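Titin (Homo sapiens, PDB 6H4L) builds part of the M-band segment of the giant sarcomeric muscle protein titin, of which this is the immunoglobulin-like domain M4. Local coordinates at residues T4-R16 with F28-W42. Residues are numbered along the deposited sequence; the frame is centred on the assembly and turned at random.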
loop_
_atom_site.group_PDB
_atom_site.type_symbol
_atom_site.label_atom_id
_atom_site.label_comp_id
_atom_site.label_asym_id
_atom_site.label_seq_id
_atom_site.Cartn_x
_atom_site.Cartn_y
_atom_site.Cartn_z
ATOM N N THR A 4 -14.023 2.773 22.880
ATOM C CA THR A 4 -12.863 3.175 22.091
ATOM C C THR A 4 -13.121 4.513 21.405
ATOM O O THR A 4 -13.960 4.603 20.511
ATOM C CB THR A 4 -12.514 2.114 21.017
ATOM O OG1 THR A 4 -12.239 0.858 21.651
ATOM C CG2 THR A 4 -11.303 2.543 20.206
ATOM N N LEU A 5 -12.406 5.550 21.831
ATOM C CA LEU A 5 -12.535 6.864 21.217
ATOM C C LEU A 5 -11.954 6.865 19.802
ATOM O O LEU A 5 -11.086 6.044 19.470
ATOM C CB LEU A 5 -11.818 7.916 22.060
ATOM C CG LEU A 5 -12.344 8.105 23.486
ATOM C CD1 LEU A 5 -11.403 8.981 24.295
ATOM C CD2 LEU A 5 -13.741 8.702 23.457
ATOM N N ASP A 6 -12.428 7.786 18.969
ATOM C CA ASP A 6 -11.814 7.971 17.654
ATOM C C ASP A 6 -10.324 8.237 17.816
ATOM O O ASP A 6 -9.897 8.859 18.787
ATOM C CB ASP A 6 -12.448 9.141 16.901
ATOM C CG ASP A 6 -13.847 8.841 16.421
ATOM O OD1 ASP A 6 -14.264 7.666 16.484
ATOM O OD2 ASP A 6 -14.525 9.792 15.967
ATOM N N HIS A 7 -9.528 7.782 16.856
ATOM C CA HIS A 7 -8.089 7.975 16.939
ATOM C C HIS A 7 -7.443 7.971 15.560
ATOM O O HIS A 7 -7.979 7.403 14.615
ATOM C CB HIS A 7 -7.450 6.888 17.815
ATOM C CG HIS A 7 -7.591 5.500 17.270
ATOM N ND1 HIS A 7 -6.772 5.007 16.274
ATOM C CD2 HIS A 7 -8.461 4.505 17.569
ATOM C CE1 HIS A 7 -7.125 3.764 15.994
ATOM N NE2 HIS A 7 -8.147 3.435 16.765
ATOM N N ALA A 8 -6.289 8.623 15.471
ATOM C CA ALA A 8 -5.523 8.693 14.233
ATOM C C ALA A 8 -5.083 7.302 13.781
ATOM O O ALA A 8 -4.841 6.407 14.597
ATOM C CB ALA A 8 -4.315 9.584 14.420
ATOM N N PRO A 9 -4.945 7.127 12.470
ATOM C CA PRO A 9 -4.488 5.823 11.997
ATOM C C PRO A 9 -3.112 5.478 12.570
ATOM O O PRO A 9 -2.249 6.359 12.695
ATOM C CB PRO A 9 -4.374 6.041 10.484
ATOM C CG PRO A 9 -5.341 7.151 10.183
ATOM C CD PRO A 9 -5.216 8.071 11.369
ATOM N N ARG A 10 -2.913 4.211 12.912
ATOM C CA ARG A 10 -1.612 3.719 13.335
ATOM C C ARG A 10 -1.338 2.412 12.597
ATOM O O ARG A 10 -2.200 1.531 12.512
ATOM C CB ARG A 10 -1.554 3.521 14.849
ATOM C CG ARG A 10 -2.686 2.712 15.394
ATOM C CD ARG A 10 -2.837 2.901 16.914
ATOM N NE ARG A 10 -3.919 2.060 17.404
ATOM C CZ ARG A 10 -4.844 2.440 18.275
ATOM N NH1 ARG A 10 -4.823 3.663 18.791
ATOM N NH2 ARG A 10 -5.787 1.581 18.631
ATOM N N ILE A 11 -0.143 2.304 12.040
ATOM C CA ILE A 11 0.202 1.129 11.261
ATOM C C ILE A 11 0.895 0.140 12.177
ATOM O O ILE A 11 1.922 0.456 12.780
ATOM C CB ILE A 11 1.076 1.517 10.063
ATOM C CG1 ILE A 11 0.265 2.426 9.127
ATOM C CG2 ILE A 11 1.598 0.255 9.333
ATOM C CD1 ILE A 11 1.046 3.039 7.986
ATOM N N THR A 12 0.303 -1.045 12.301
ATOM C CA THR A 12 0.812 -2.066 13.214
ATOM C C THR A 12 1.604 -3.187 12.531
ATOM O O THR A 12 2.315 -3.942 13.198
ATOM C CB THR A 12 -0.320 -2.705 14.037
ATOM O OG1 THR A 12 -1.197 -3.424 13.161
ATOM C CG2 THR A 12 -1.098 -1.640 14.815
ATOM N N LEU A 13 1.450 -3.319 11.216
ATOM C CA LEU A 13 2.248 -4.256 10.428
ATOM C C LEU A 13 2.673 -3.513 9.177
ATOM O O LEU A 13 1.824 -3.020 8.424
ATOM C CB LEU A 13 1.447 -5.494 10.010
ATOM C CG LEU A 13 2.219 -6.366 9.006
ATOM C CD1 LEU A 13 3.362 -7.078 9.710
ATOM C CD2 LEU A 13 1.306 -7.350 8.301
ATOM N N ARG A 14 3.979 -3.416 8.970
ATOM C CA ARG A 14 4.487 -2.600 7.878
ATOM C C ARG A 14 4.813 -3.437 6.650
ATOM O O ARG A 14 5.097 -4.629 6.754
ATOM C CB ARG A 14 5.717 -1.813 8.334
ATOM C CG ARG A 14 5.384 -0.797 9.436
ATOM C CD ARG A 14 6.364 0.370 9.505
ATOM N NE ARG A 14 5.862 1.428 10.388
ATOM C CZ ARG A 14 5.270 2.545 9.968
ATOM N NH1 ARG A 14 5.114 2.773 8.672
ATOM N NH2 ARG A 14 4.843 3.445 10.847
ATOM N N MET A 15 4.759 -2.796 5.485
ATOM C CA MET A 15 5.133 -3.453 4.238
ATOM C C MET A 15 6.570 -3.947 4.230
ATOM O O MET A 15 7.441 -3.389 4.902
ATOM C CB MET A 15 4.933 -2.500 3.069
ATOM C CG MET A 15 3.483 -2.295 2.685
ATOM S SD MET A 15 3.391 -1.215 1.235
ATOM C CE MET A 15 3.725 0.282 2.130
ATOM N N ARG A 16 6.804 -4.989 3.439
ATOM C CA ARG A 16 8.117 -5.606 3.307
ATOM C C ARG A 16 8.718 -5.294 1.952
ATOM O O ARG A 16 8.118 -5.587 0.923
ATOM C CB ARG A 16 8.003 -7.129 3.413
ATOM C CG ARG A 16 7.678 -7.653 4.802
ATOM C CD ARG A 16 8.844 -8.467 5.352
ATOM N NE ARG A 16 8.519 -9.111 6.621
ATOM C CZ ARG A 16 7.876 -10.270 6.725
ATOM N NH1 ARG A 16 7.486 -10.908 5.630
ATOM N NH2 ARG A 16 7.623 -10.793 7.919
ATOM N N PHE A 28 1.892 -6.033 -1.814
ATOM C CA PHE A 28 2.331 -5.406 -0.571
ATOM C C PHE A 28 1.147 -5.441 0.379
ATOM O O PHE A 28 0.014 -5.215 -0.025
ATOM C CB PHE A 28 2.748 -3.956 -0.800
ATOM C CG PHE A 28 4.078 -3.799 -1.514
ATOM C CD1 PHE A 28 5.267 -3.894 -0.810
ATOM C CD2 PHE A 28 4.129 -3.526 -2.869
ATOM C CE1 PHE A 28 6.488 -3.737 -1.447
ATOM C CE2 PHE A 28 5.354 -3.376 -3.521
ATOM C CZ PHE A 28 6.531 -3.481 -2.805
ATOM N N ILE A 29 1.409 -5.710 1.647
ATOM C CA ILE A 29 0.322 -5.810 2.623
ATOM C C ILE A 29 0.734 -5.061 3.878
ATOM O O ILE A 29 1.871 -5.170 4.318
ATOM C CB ILE A 29 0.013 -7.279 2.970
ATOM C CG1 ILE A 29 -0.436 -8.043 1.720
ATOM C CG2 ILE A 29 -1.085 -7.359 4.028
ATOM C CD1 ILE A 29 -0.450 -9.559 1.888
ATOM N N LEU A 30 -0.187 -4.285 4.439
ATOM C CA LEU A 30 0.067 -3.664 5.739
ATOM C C LEU A 30 -1.210 -3.701 6.551
ATOM O O LEU A 30 -2.274 -4.030 6.045
ATOM C CB LEU A 30 0.598 -2.239 5.608
ATOM C CG LEU A 30 -0.280 -1.140 5.026
ATOM C CD1 LEU A 30 0.176 0.227 5.494
ATOM C CD2 LEU A 30 -0.195 -1.190 3.488
ATOM N N ASN A 31 -1.100 -3.422 7.846
ATOM C CA ASN A 31 -2.283 -3.381 8.675
ATOM C C ASN A 31 -2.355 -2.054 9.404
ATOM O O ASN A 31 -1.363 -1.625 9.995
ATOM C CB ASN A 31 -2.235 -4.489 9.720
ATOM C CG ASN A 31 -3.526 -4.610 10.483
ATOM O OD1 ASN A 31 -4.506 -5.164 9.994
ATOM N ND2 ASN A 31 -3.535 -4.082 11.694
ATOM N N VAL A 32 -3.511 -1.404 9.316
ATOM C CA VAL A 32 -3.715 -0.105 9.973
ATOM C C VAL A 32 -4.878 -0.222 10.951
ATOM O O VAL A 32 -5.874 -0.904 10.681
ATOM C CB VAL A 32 -3.974 1.019 8.929
ATOM C CG1 VAL A 32 -5.273 0.763 8.168
ATOM C CG2 VAL A 32 -3.961 2.412 9.587
ATOM N N GLN A 33 -4.740 0.439 12.108
ATOM C CA GLN A 33 -5.816 0.569 13.072
ATOM C C GLN A 33 -6.275 2.014 12.997
ATOM O O GLN A 33 -5.469 2.931 13.156
ATOM C CB GLN A 33 -5.307 0.262 14.480
ATOM C CG GLN A 33 -4.842 -1.190 14.656
ATOM C CD GLN A 33 -4.270 -1.465 16.043
ATOM O OE1 GLN A 33 -3.903 -0.541 16.777
ATOM N NE2 GLN A 33 -4.185 -2.750 16.405
ATOM N N SER A 34 -7.550 2.218 12.701
ATOM C CA SER A 34 -8.053 3.572 12.453
ATOM C C SER A 34 -9.523 3.655 12.827
ATOM O O SER A 34 -10.296 2.769 12.490
ATOM C CB SER A 34 -7.864 3.924 10.961
ATOM O OG SER A 34 -8.298 5.232 10.655
ATOM N N LYS A 35 -9.907 4.698 13.556
ATOM C CA LYS A 35 -11.318 4.924 13.859
ATOM C C LYS A 35 -11.610 6.423 13.847
ATOM O O LYS A 35 -11.077 7.158 14.658
ATOM C CB LYS A 35 -11.680 4.336 15.231
ATOM C CG LYS A 35 -13.152 4.438 15.553
ATOM C CD LYS A 35 -13.445 3.967 16.980
ATOM C CE LYS A 35 -14.924 4.095 17.295
ATOM N NZ LYS A 35 -15.249 3.536 18.642
ATOM N N PRO A 36 -12.457 6.891 12.915
ATOM C CA PRO A 36 -13.131 6.117 11.871
ATOM C C PRO A 36 -12.174 5.530 10.840
ATOM O O PRO A 36 -10.982 5.846 10.820
ATOM C CB PRO A 36 -14.037 7.150 11.189
ATOM C CG PRO A 36 -13.463 8.470 11.530
ATOM C CD PRO A 36 -12.833 8.316 12.878
ATOM N N THR A 37 -12.706 4.654 10.000
ATOM C CA THR A 37 -11.900 3.967 9.003
ATOM C C THR A 37 -11.172 4.948 8.096
ATOM O O THR A 37 -11.737 5.952 7.661
ATOM C CB THR A 37 -12.755 3.016 8.170
ATOM O OG1 THR A 37 -13.954 3.688 7.758
ATOM C CG2 THR A 37 -13.127 1.807 9.000
ATOM N N ALA A 38 -9.912 4.630 7.825
ATOM C CA ALA A 38 -9.005 5.488 7.084
ATOM C C ALA A 38 -9.356 5.529 5.609
ATOM O O ALA A 38 -9.780 4.530 5.030
ATOM C CB ALA A 38 -7.572 4.987 7.243
ATOM N N GLU A 39 -9.168 6.702 5.025
ATOM C CA GLU A 39 -9.102 6.842 3.572
ATOM C C GLU A 39 -7.677 6.475 3.201
ATOM O O GLU A 39 -6.729 6.937 3.850
ATOM C CB GLU A 39 -9.377 8.284 3.159
ATOM C CG GLU A 39 -10.785 8.768 3.438
ATOM C CD GLU A 39 -11.831 8.076 2.585
ATOM O OE1 GLU A 39 -11.532 7.750 1.416
ATOM O OE2 GLU A 39 -12.951 7.849 3.090
ATOM N N VAL A 40 -7.516 5.637 2.181
ATOM C CA VAL A 40 -6.195 5.142 1.825
ATOM C C VAL A 40 -5.852 5.585 0.409
ATOM O O VAL A 40 -6.680 5.471 -0.510
ATOM C CB VAL A 40 -6.138 3.596 1.922
ATOM C CG1 VAL A 40 -4.758 3.092 1.592
ATOM C CG2 VAL A 40 -6.526 3.152 3.350
ATOM N N LYS A 41 -4.649 6.127 0.248
ATOM C CA LYS A 41 -4.122 6.415 -1.087
ATOM C C LYS A 41 -2.798 5.694 -1.277
ATOM O O LYS A 41 -2.021 5.560 -0.333
ATOM C CB LYS A 41 -3.940 7.922 -1.287
ATOM C CG LYS A 41 -5.244 8.694 -1.275
ATOM C CD LYS A 41 -5.001 10.163 -1.594
ATOM C CE LYS A 41 -6.298 10.960 -1.572
ATOM N NZ LYS A 41 -7.287 10.404 -2.531
ATOM N N TRP A 42 -2.541 5.240 -2.506
ATOM C CA TRP A 42 -1.315 4.522 -2.804
ATOM C C TRP A 42 -0.508 5.289 -3.828
ATOM O O TRP A 42 -1.081 5.915 -4.711
ATOM C CB TRP A 42 -1.646 3.148 -3.377
ATOM C CG TRP A 42 -2.095 2.130 -2.348
ATOM C CD1 TRP A 42 -3.376 1.833 -1.991
ATOM C CD2 TRP A 42 -1.249 1.252 -1.601
ATOM N NE1 TRP A 42 -3.381 0.828 -1.037
ATOM C CE2 TRP A 42 -2.085 0.457 -0.787
ATOM C CE3 TRP A 42 0.135 1.059 -1.538
ATOM C CZ2 TRP A 42 -1.571 -0.531 0.064
ATOM C CZ3 TRP A 42 0.636 0.094 -0.692
ATOM C CH2 TRP A 42 -0.211 -0.678 0.108
HETATM O O HOH W 1 4.024 -6.740 5.148
HETATM O O HOH W 2 4.387 -6.337 2.235
#
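The H7 ring lies over the sheet face it shares with R10, Q33 and K35, with the backbone N of K35 under one ring face, offset toward the rim; the other face carries R10 NH1, 3.4 Å above the ring centre, and H7 CE1 in turn lies over the centre of the guanidinium. At the ring edge CE1 abuts Q33 O, and ND1 is tied in the ring plane to A8 O. R10, extended from CG to NE, presents the edge of its guanidinium to Q33: NE donates to OE1 at 2.7 Å, nearly straight at 168° and in the carbonyl plane, while the amide stands 75° away from the guanidinium plane. T12 CG2 packs across that amide, 3.4 Å from Q33 CD. With OG1 set between its backbone N and carbonyl carbon (chi1 65°), T12 also accepts a 2.8 Å bond from N31 ND2.

At the N-terminal end the fully extended K35 carries NZ to T4 O, and its aliphatic chain passes D6, whose OD2 is bonded to Y86. On the inward side, P9 CB meets V32 CG2 and I11 CD1 meets L30 CD1. Farther along, M15 bends at its last torsion and places SD at the edge of the W42 ring, 3.6 Å from CZ3, and obliquely to the F28 ring, a pair of Met-aromatic contacts in the core. Beyond the last direct backbone bond, N31 N to L13 O, one water donates to both R14 O and I29 O, and a second accepts from the N atoms of R16 and I29.

Strand 7-11 thus runs antiparallel along 28-35, interrupted by bulges, including a classic one where T12 and L13 both face N31. Past T12 the chain leaves for the second sheet, the A/A' split of I-set immunoglobulin domains, where A lies beside B and A' beside G, with W42 as the core tryptophan of the sandwich.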